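Local structure of resiniferatoxin-binding, phosphotriesterase-related protein (Rhodobacter sphaeroides 2.4.1, 3K2G) at residues V127-S139 against A170-S182. The protein binds two zinc ions per subunit at a TIM-barrel active site and probably hydrolyses phosphoester bonds. Numbering follows the deposited sequence.
With ZN (zinc ion), chain J; ZN (zinc ion), chain I; DTV ((2S,3S)-1,4-dimercaptobutane-2,3-diol), chain K.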
ATOM      1  N   VAL B 127     -38.763  16.861  14.475  1.00 23.97           N
ATOM      2  CA  VAL B 127     -37.909  16.271  13.456  1.00 21.24           C
ATOM      3  C   VAL B 127     -38.755  15.382  12.547  1.00 20.43           C
ATOM      4  O   VAL B 127     -39.543  14.569  13.021  1.00 19.02           O
ATOM      5  CB  VAL B 127     -36.779  15.431  14.109  1.00 21.89           C
ATOM      6  CG1 VAL B 127     -36.026  14.639  13.043  1.00 20.42           C
ATOM      7  CG2 VAL B 127     -35.823  16.351  14.864  1.00 20.18           C
ATOM      8  N   GLN B 128     -38.593  15.550  11.240  1.00 20.18           N
ATOM      9  CA  GLN B 128     -39.347  14.768  10.264  1.00 21.05           C
ATOM     10  C   GLN B 128     -38.812  13.343  10.202  1.00 20.72           C
ATOM     11  O   GLN B 128     -37.602  13.131  10.138  1.00 18.55           O
ATOM     12  CB  GLN B 128     -39.249  15.432   8.887  1.00 22.77           C
ATOM     13  CG  GLN B 128     -39.614  16.906   8.922  1.00 25.79           C
ATOM     14  CD  GLN B 128     -39.275  17.640   7.638  1.00 28.25           C
ATOM     15  OE1 GLN B 128     -38.172  17.506   7.103  1.00 26.07           O
ATOM     16  NE2 GLN B 128     -40.217  18.435   7.148  1.00 25.07           N
ATOM     17  N   VAL B 129     -39.722  12.373  10.222  1.00 19.11           N
ATOM     18  CA  VAL B 129     -39.349  10.965  10.181  1.00 18.77           C
ATOM     19  C   VAL B 129     -39.903  10.203   8.980  1.00 17.87           C
ATOM     20  O   VAL B 129     -41.111  10.231   8.710  1.00 16.75           O
ATOM     21  CB  VAL B 129     -39.809  10.239  11.470  1.00 18.25           C
ATOM     22  CG1 VAL B 129     -39.521   8.748  11.375  1.00 16.93           C
ATOM     23  CG2 VAL B 129     -39.099  10.836  12.674  1.00 17.15           C
ATOM     24  N   VAL B 130     -39.009   9.519   8.268  1.00 16.32           N
ATOM     25  CA  VAL B 130     -39.378   8.709   7.110  1.00 15.66           C
ATOM     26  C   VAL B 130     -39.345   7.243   7.543  1.00 17.10           C
ATOM     27  O   VAL B 130     -38.376   6.807   8.170  1.00 16.57           O
ATOM     28  CB  VAL B 130     -38.388   8.902   5.941  1.00 14.69           C
ATOM     29  CG1 VAL B 130     -38.754   7.967   4.805  1.00 14.52           C
ATOM     30  CG2 VAL B 130     -38.417  10.351   5.465  1.00 15.30           C
HETATM   31  N   MSE B 131     -40.391   6.492   7.196  1.00 17.37           N
HETATM   32  CA  MSE B 131     -40.508   5.082   7.582  1.00 18.77           C
HETATM   33  C   MSE B 131     -40.217   4.069   6.475  1.00 19.06           C
HETATM   34  O   MSE B 131     -40.647   4.234   5.327  1.00 19.85           O
HETATM   35  CB  MSE B 131     -41.909   4.837   8.147  1.00 19.14           C
HETATM   36  CG  MSE B 131     -42.240   3.391   8.519  1.00 22.58           C
HETATM   37 SE   MSE B 131     -43.954   3.315   9.469  1.00 25.74          SE
HETATM   38  CE  MSE B 131     -45.090   3.746   7.933  1.00 22.23           C
ATOM     39  N   GLY B 132     -39.482   3.020   6.843  1.00 19.41           N
ATOM     40  CA  GLY B 132     -39.126   1.974   5.904  1.00 20.43           C
ATOM     41  C   GLY B 132     -40.112   0.824   5.879  1.00 21.64           C
ATOM     42  O   GLY B 132     -41.188   0.895   6.473  1.00 20.36           O
ATOM     43  N   ALA B 133     -39.742  -0.247   5.185  1.00 22.83           N
ATOM     44  CA  ALA B 133     -40.608  -1.410   5.057  1.00 23.79           C
ATOM     45  C   ALA B 133     -39.869  -2.635   4.526  1.00 24.09           C
ATOM     46  O   ALA B 133     -38.687  -2.566   4.190  1.00 23.86           O
ATOM     47  CB  ALA B 133     -41.775  -1.074   4.141  1.00 23.82           C
ATOM     48  N   GLY B 134     -40.581  -3.753   4.444  1.00 23.82           N
ATOM     49  CA  GLY B 134     -39.983  -4.983   3.957  1.00 23.62           C
ATOM     50  C   GLY B 134     -39.534  -5.902   5.078  1.00 24.67           C
ATOM     51  O   GLY B 134     -39.815  -5.653   6.253  1.00 24.26           O
ATOM     52  N   TYR B 135     -38.825  -6.964   4.709  1.00 25.42           N
ATOM     53  CA  TYR B 135     -38.332  -7.938   5.671  1.00 26.81           C
ATOM     54  C   TYR B 135     -36.826  -7.849   5.875  1.00 27.16           C
ATOM     55  O   TYR B 135     -36.082  -7.470   4.971  1.00 24.97           O
ATOM     56  CB  TYR B 135     -38.729  -9.343   5.220  1.00 28.05           C
ATOM     57  CG  TYR B 135     -40.226  -9.561   5.290  1.00 30.68           C
ATOM     58  CD1 TYR B 135     -40.853  -9.838   6.507  1.00 31.10           C
ATOM     59  CD2 TYR B 135     -41.022  -9.430   4.154  1.00 30.74           C
ATOM     60  CE1 TYR B 135     -42.239  -9.977   6.591  1.00 29.90           C
ATOM     61  CE2 TYR B 135     -42.406  -9.563   4.227  1.00 30.29           C
ATOM     62  CZ  TYR B 135     -43.009  -9.835   5.448  1.00 30.10           C
ATOM     63  OH  TYR B 135     -44.380  -9.953   5.518  1.00 27.75           O
ATOM     64  N   TYR B 136     -36.392  -8.213   7.078  1.00 28.13           N
ATOM     65  CA  TYR B 136     -34.990  -8.166   7.454  1.00 29.06           C
ATOM     66  C   TYR B 136     -34.327  -9.532   7.290  1.00 30.57           C
ATOM     67  O   TYR B 136     -34.774 -10.356   6.490  1.00 31.98           O
ATOM     68  CB  TYR B 136     -34.893  -7.681   8.901  1.00 29.59           C
ATOM     69  CG  TYR B 136     -33.554  -7.111   9.286  1.00 28.31           C
ATOM     70  CD1 TYR B 136     -32.868  -6.255   8.424  1.00 28.56           C
ATOM     71  CD2 TYR B 136     -32.995  -7.384  10.533  1.00 28.87           C
ATOM     72  CE1 TYR B 136     -31.659  -5.681   8.797  1.00 28.05           C
ATOM     73  CE2 TYR B 136     -31.789  -6.812  10.916  1.00 28.34           C
ATOM     74  CZ  TYR B 136     -31.127  -5.959  10.044  1.00 27.93           C
ATOM     75  OH  TYR B 136     -29.950  -5.357  10.422  1.00 28.03           O
ATOM     76  N   LEU B 137     -33.259  -9.773   8.045  1.00 31.08           N
ATOM     77  CA  LEU B 137     -32.543 -11.038   7.958  1.00 32.56           C
ATOM     78  C   LEU B 137     -33.437 -12.232   8.287  1.00 32.54           C
ATOM     79  O   LEU B 137     -34.402 -12.118   9.045  1.00 31.81           O
ATOM     80  CB  LEU B 137     -31.320 -11.012   8.884  1.00 32.04           C
ATOM     81  CG  LEU B 137     -30.265  -9.952   8.540  1.00 32.27           C
ATOM     82  CD1 LEU B 137     -29.190  -9.919   9.617  1.00 31.94           C
ATOM     83  CD2 LEU B 137     -29.654 -10.252   7.180  1.00 32.87           C
ATOM     84  N   ALA B 138     -33.099 -13.377   7.701  1.00 33.01           N
ATOM     85  CA  ALA B 138     -33.843 -14.619   7.887  1.00 34.76           C
ATOM     86  C   ALA B 138     -34.301 -14.897   9.325  1.00 35.71           C
ATOM     87  O   ALA B 138     -35.501 -14.976   9.599  1.00 33.95           O
ATOM     88  CB  ALA B 138     -33.010 -15.791   7.372  1.00 34.24           C
ATOM     89  N   SER B 139     -33.345 -15.042  10.238  1.00 36.98           N
ATOM     90  CA  SER B 139     -33.653 -15.337  11.638  1.00 38.85           C
ATOM     91  C   SER B 139     -34.662 -14.403  12.306  1.00 39.46           C
ATOM     92  O   SER B 139     -35.192 -14.722  13.371  1.00 39.86           O
ATOM     93  CB  SER B 139     -32.361 -15.368  12.461  1.00 39.34           C
ATOM     94  OG  SER B 139     -31.584 -14.201  12.247  1.00 41.40           O
ATOM     95  N   ALA B 170     -50.456   5.867   8.008  1.00 28.12           N
ATOM     96  CA  ALA B 170     -49.100   6.348   7.795  1.00 25.63           C
ATOM     97  C   ALA B 170     -48.542   5.522   6.642  1.00 24.35           C
ATOM     98  O   ALA B 170     -48.672   4.299   6.628  1.00 23.46           O
ATOM     99  CB  ALA B 170     -48.262   6.146   9.049  1.00 26.59           C
ATOM    100  N   ARG B 171     -47.936   6.191   5.671  1.00 22.98           N
ATOM    101  CA  ARG B 171     -47.376   5.496   4.523  1.00 22.95           C
ATOM    102  C   ARG B 171     -45.849   5.527   4.541  1.00 21.57           C
ATOM    103  O   ARG B 171     -45.246   6.424   5.133  1.00 20.43           O
ATOM    104  CB  ARG B 171     -47.938   6.102   3.236  1.00 23.07           C
ATOM    105  CG  ARG B 171     -49.430   5.831   3.082  1.00 26.35           C
ATOM    106  CD  ARG B 171     -50.017   6.481   1.855  1.00 26.79           C
ATOM    107  NE  ARG B 171     -50.156   7.922   2.013  1.00 28.08           N
ATOM    108  CZ  ARG B 171     -50.672   8.725   1.087  1.00 30.54           C
ATOM    109  NH1 ARG B 171     -51.095   8.219  -0.065  1.00 31.07           N
ATOM    110  NH2 ARG B 171     -50.769  10.027   1.313  1.00 28.28           N
ATOM    111  N   ILE B 172     -45.230   4.532   3.912  1.00 20.26           N
ATOM    112  CA  ILE B 172     -43.775   4.450   3.883  1.00 18.89           C
ATOM    113  C   ILE B 172     -43.185   5.412   2.866  1.00 19.34           C
ATOM    114  O   ILE B 172     -43.844   5.787   1.897  1.00 17.43           O
ATOM    115  CB  ILE B 172     -43.295   3.021   3.564  1.00 21.18           C
ATOM    116  CG1 ILE B 172     -43.823   2.579   2.195  1.00 23.33           C
ATOM    117  CG2 ILE B 172     -43.761   2.064   4.657  1.00 19.94           C
ATOM    118  CD1 ILE B 172     -43.300   1.225   1.745  1.00 22.46           C
ATOM    119  N   GLY B 173     -41.939   5.813   3.097  1.00 17.48           N
ATOM    120  CA  GLY B 173     -41.280   6.746   2.200  1.00 19.34           C
ATOM    121  C   GLY B 173     -40.019   6.151   1.621  1.00 19.18           C
ATOM    122  O   GLY B 173     -39.348   6.745   0.782  1.00 17.88           O
ATOM    123  N   LEU B 174     -39.700   4.953   2.086  1.00 20.07           N
ATOM    124  CA  LEU B 174     -38.523   4.235   1.632  1.00 21.54           C
ATOM    125  C   LEU B 174     -38.832   2.761   1.779  1.00 20.86           C
ATOM    126  O   LEU B 174     -39.610   2.360   2.641  1.00 18.98           O
ATOM    127  CB  LEU B 174     -37.301   4.618   2.481  1.00 26.07           C
ATOM    128  CG  LEU B 174     -36.252   3.547   2.808  1.00 28.67           C
ATOM    129  CD1 LEU B 174     -34.870   4.086   2.543  1.00 30.07           C
ATOM    130  CD2 LEU B 174     -36.384   3.123   4.263  1.00 31.68           C
ATOM    131  N   ILE B 175     -38.239   1.955   0.916  1.00 19.43           N
ATOM    132  CA  ILE B 175     -38.444   0.522   0.968  1.00 20.55           C
ATOM    133  C   ILE B 175     -37.261  -0.072   1.685  1.00 23.05           C
ATOM    134  O   ILE B 175     -36.205  -0.253   1.072  1.00 21.77           O
ATOM    135  CB  ILE B 175     -38.478  -0.104  -0.440  1.00 19.34           C
ATOM    136  CG1 ILE B 175     -39.650   0.469  -1.235  1.00 18.68           C
ATOM    137  CG2 ILE B 175     -38.537  -1.622  -0.328  1.00 20.32           C
ATOM    138  CD1 ILE B 175     -39.877  -0.186  -2.581  1.00 18.51           C
ATOM    139  N   GLY B 176     -37.362  -0.375   2.970  1.00 24.50           N
ATOM    140  CA  GLY B 176     -36.152  -0.955   3.489  1.00 27.64           C
ATOM    141  C   GLY B 176     -35.467  -1.127   4.820  1.00 29.60           C
ATOM    142  O   GLY B 176     -35.941  -0.847   5.917  1.00 31.76           O
ATOM    143  N   GLU B 177     -34.270  -1.651   4.578  1.00 30.76           N
ATOM    144  CA  GLU B 177     -33.253  -2.112   5.485  1.00 25.53           C
ATOM    145  C   GLU B 177     -33.659  -3.555   5.191  1.00 24.42           C
ATOM    146  O   GLU B 177     -34.140  -4.278   6.062  1.00 22.88           O
ATOM    147  CB  GLU B 177     -33.520  -1.754   6.948  1.00 29.16           C
ATOM    148  CG  GLU B 177     -32.791  -2.669   7.959  1.00 21.00           C
ATOM    149  CD  GLU B 177     -31.448  -2.143   8.463  1.00 21.03           C
ATOM    150  OE1 GLU B 177     -30.394  -2.521   7.905  1.00 14.81           O
ATOM    151  OE2 GLU B 177     -31.457  -1.354   9.432  1.00 13.83           O
ATOM    152  N   ILE B 178     -33.546  -3.936   3.917  1.00 21.38           N
ATOM    153  CA  ILE B 178     -33.892  -5.290   3.511  1.00 18.90           C
ATOM    154  C   ILE B 178     -32.730  -6.184   3.911  1.00 20.04           C
ATOM    155  O   ILE B 178     -31.585  -5.907   3.568  1.00 16.86           O
ATOM    156  CB  ILE B 178     -34.116  -5.418   1.988  1.00 19.37           C
ATOM    157  CG1 ILE B 178     -35.175  -4.418   1.508  1.00 17.92           C
ATOM    158  CG2 ILE B 178     -34.568  -6.839   1.658  1.00 16.90           C
ATOM    159  CD1 ILE B 178     -36.554  -4.600   2.137  1.00 17.92           C
ATOM    160  N   GLY B 179     -33.034  -7.256   4.632  1.00 19.71           N
ATOM    161  CA  GLY B 179     -31.988  -8.146   5.097  1.00 20.05           C
ATOM    162  C   GLY B 179     -31.311  -9.099   4.129  1.00 20.20           C
ATOM    163  O   GLY B 179     -31.955  -9.874   3.423  1.00 19.01           O
ATOM    164  N   VAL B 180     -29.985  -9.021   4.096  1.00 21.41           N
ATOM    165  CA  VAL B 180     -29.161  -9.899   3.284  1.00 22.63           C
ATOM    166  C   VAL B 180     -28.004 -10.318   4.196  1.00 23.18           C
ATOM    167  O   VAL B 180     -27.188  -9.489   4.594  1.00 20.86           O
ATOM    168  CB  VAL B 180     -28.594  -9.184   2.039  1.00 23.05           C
ATOM    169  CG1 VAL B 180     -27.729 -10.148   1.238  1.00 21.84           C
ATOM    170  CG2 VAL B 180     -29.737  -8.656   1.174  1.00 23.97           C
ATOM    171  N   SER B 181     -27.952 -11.600   4.544  1.00 24.49           N
ATOM    172  CA  SER B 181     -26.901 -12.110   5.420  1.00 25.26           C
ATOM    173  C   SER B 181     -25.716 -12.592   4.595  1.00 26.39           C
ATOM    174  O   SER B 181     -25.793 -12.660   3.369  1.00 24.99           O
ATOM    175  CB  SER B 181     -27.432 -13.277   6.247  1.00 25.78           C
ATOM    176  OG  SER B 181     -27.621 -14.419   5.427  1.00 23.32           O
ATOM    177  N   SER B 182     -24.623 -12.936   5.270  1.00 26.91           N
ATOM    178  CA  SER B 182     -23.438 -13.428   4.582  1.00 28.52           C
ATOM    179  C   SER B 182     -23.759 -14.745   3.871  1.00 29.27           C
ATOM    180  O   SER B 182     -23.041 -15.165   2.967  1.00 29.49           O
ATOM    181  CB  SER B 182     -22.291 -13.630   5.578  1.00 29.39           C
ATOM    182  OG  SER B 182     -22.666 -14.512   6.624  1.00 28.08           O
TER
HETATM  183 ZN    ZN J 401     -28.594  -3.452   9.114  1.00 33.45          ZN
HETATM  184 ZN    ZN I 400     -29.895  -0.539  10.838  1.00 22.19          ZN
HETATM  185  S1  DTV K 402     -26.592  -8.234  12.021  1.00 45.30           S
HETATM  186  C1  DTV K 402     -28.171  -7.268  12.201  1.00 42.25           C
HETATM  187  C2  DTV K 402     -28.533  -6.955  13.653  1.00 41.69           C
HETATM  188  O2  DTV K 402     -27.487  -6.172  14.208  1.00 41.22           O
HETATM  189  C3  DTV K 402     -29.855  -6.169  13.725  1.00 41.08           C
HETATM  190  O3  DTV K 402     -29.708  -4.942  13.052  1.00 41.15           O
HETATM  191  C4  DTV K 402     -30.278  -5.868  15.163  1.00 39.95           C
HETATM  192  S4  DTV K 402     -32.076  -5.930  15.378  1.00 39.58           S
HETATM  193  O   HOH W   1     -42.777   7.557   5.892  1.00 18.51           O
HETATM  194  O   HOH W   2     -27.268  -4.244  10.962  1.00 28.21           O
HETATM  195  O   HOH W   3     -28.761  -2.139  10.779  1.00 19.45           O
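V130 sets its CG1 methyl on the backbone of G173, 3.8 Å from G173 CA, where strand 128-131 passes the approach to strand 175-178. Strand 128-131, the chain between, which includes helix 150-162, and strand 175-178 form a beta-alpha-beta crossover of the TIM barrel. At M131 the backbone does the joining: G173 N donates to M131 O at 3.0 Å, nearly straight and in the carbonyl plane, and L174 N adds a weak second bond. A water links M131 N to R171 O. The selenomethionine chain is extended until it bends at chi3 (70°), which brings CE to A170 CB and I172 CG2. L174 CD2 presses on G132 CA at 3.4 Å, tighter than usual carbon contact, and the same CA makes a C-H...O contact with L174 O. A133 packs CB against CG2 and CD1 of I172, while I178 CD1 reaches A133 O and G134 CA. G179 N then donates to a lone pair of Y135 O, 3.1 Å away; the Y135 hydroxyl bonds to E156. At Y136 the contact enters the binuclear zinc site. The Y136 CB points away from 170-182, and CG anti to the backbone N (chi1 -159°) helps bring the ring back to E177. Ring and carboxylate planes stand 67° apart. Y136 CE1 comes within 3.3 Å of E177 CG. E177 bridges the metals: OE1 binds the zinc shared with H209 and H238, OE2 the one shared with H34, H36 and D304. Y136 OH is a long ligand, 2.7 Å from the zinc that E177 OE1 holds, and also hydrogen-bonds to O3 of the dimercaptobutanediol. The two methyls of L137 part ways: CD1 meets C1 of that ligand, and CD2 touches V180 N at 3.3 Å.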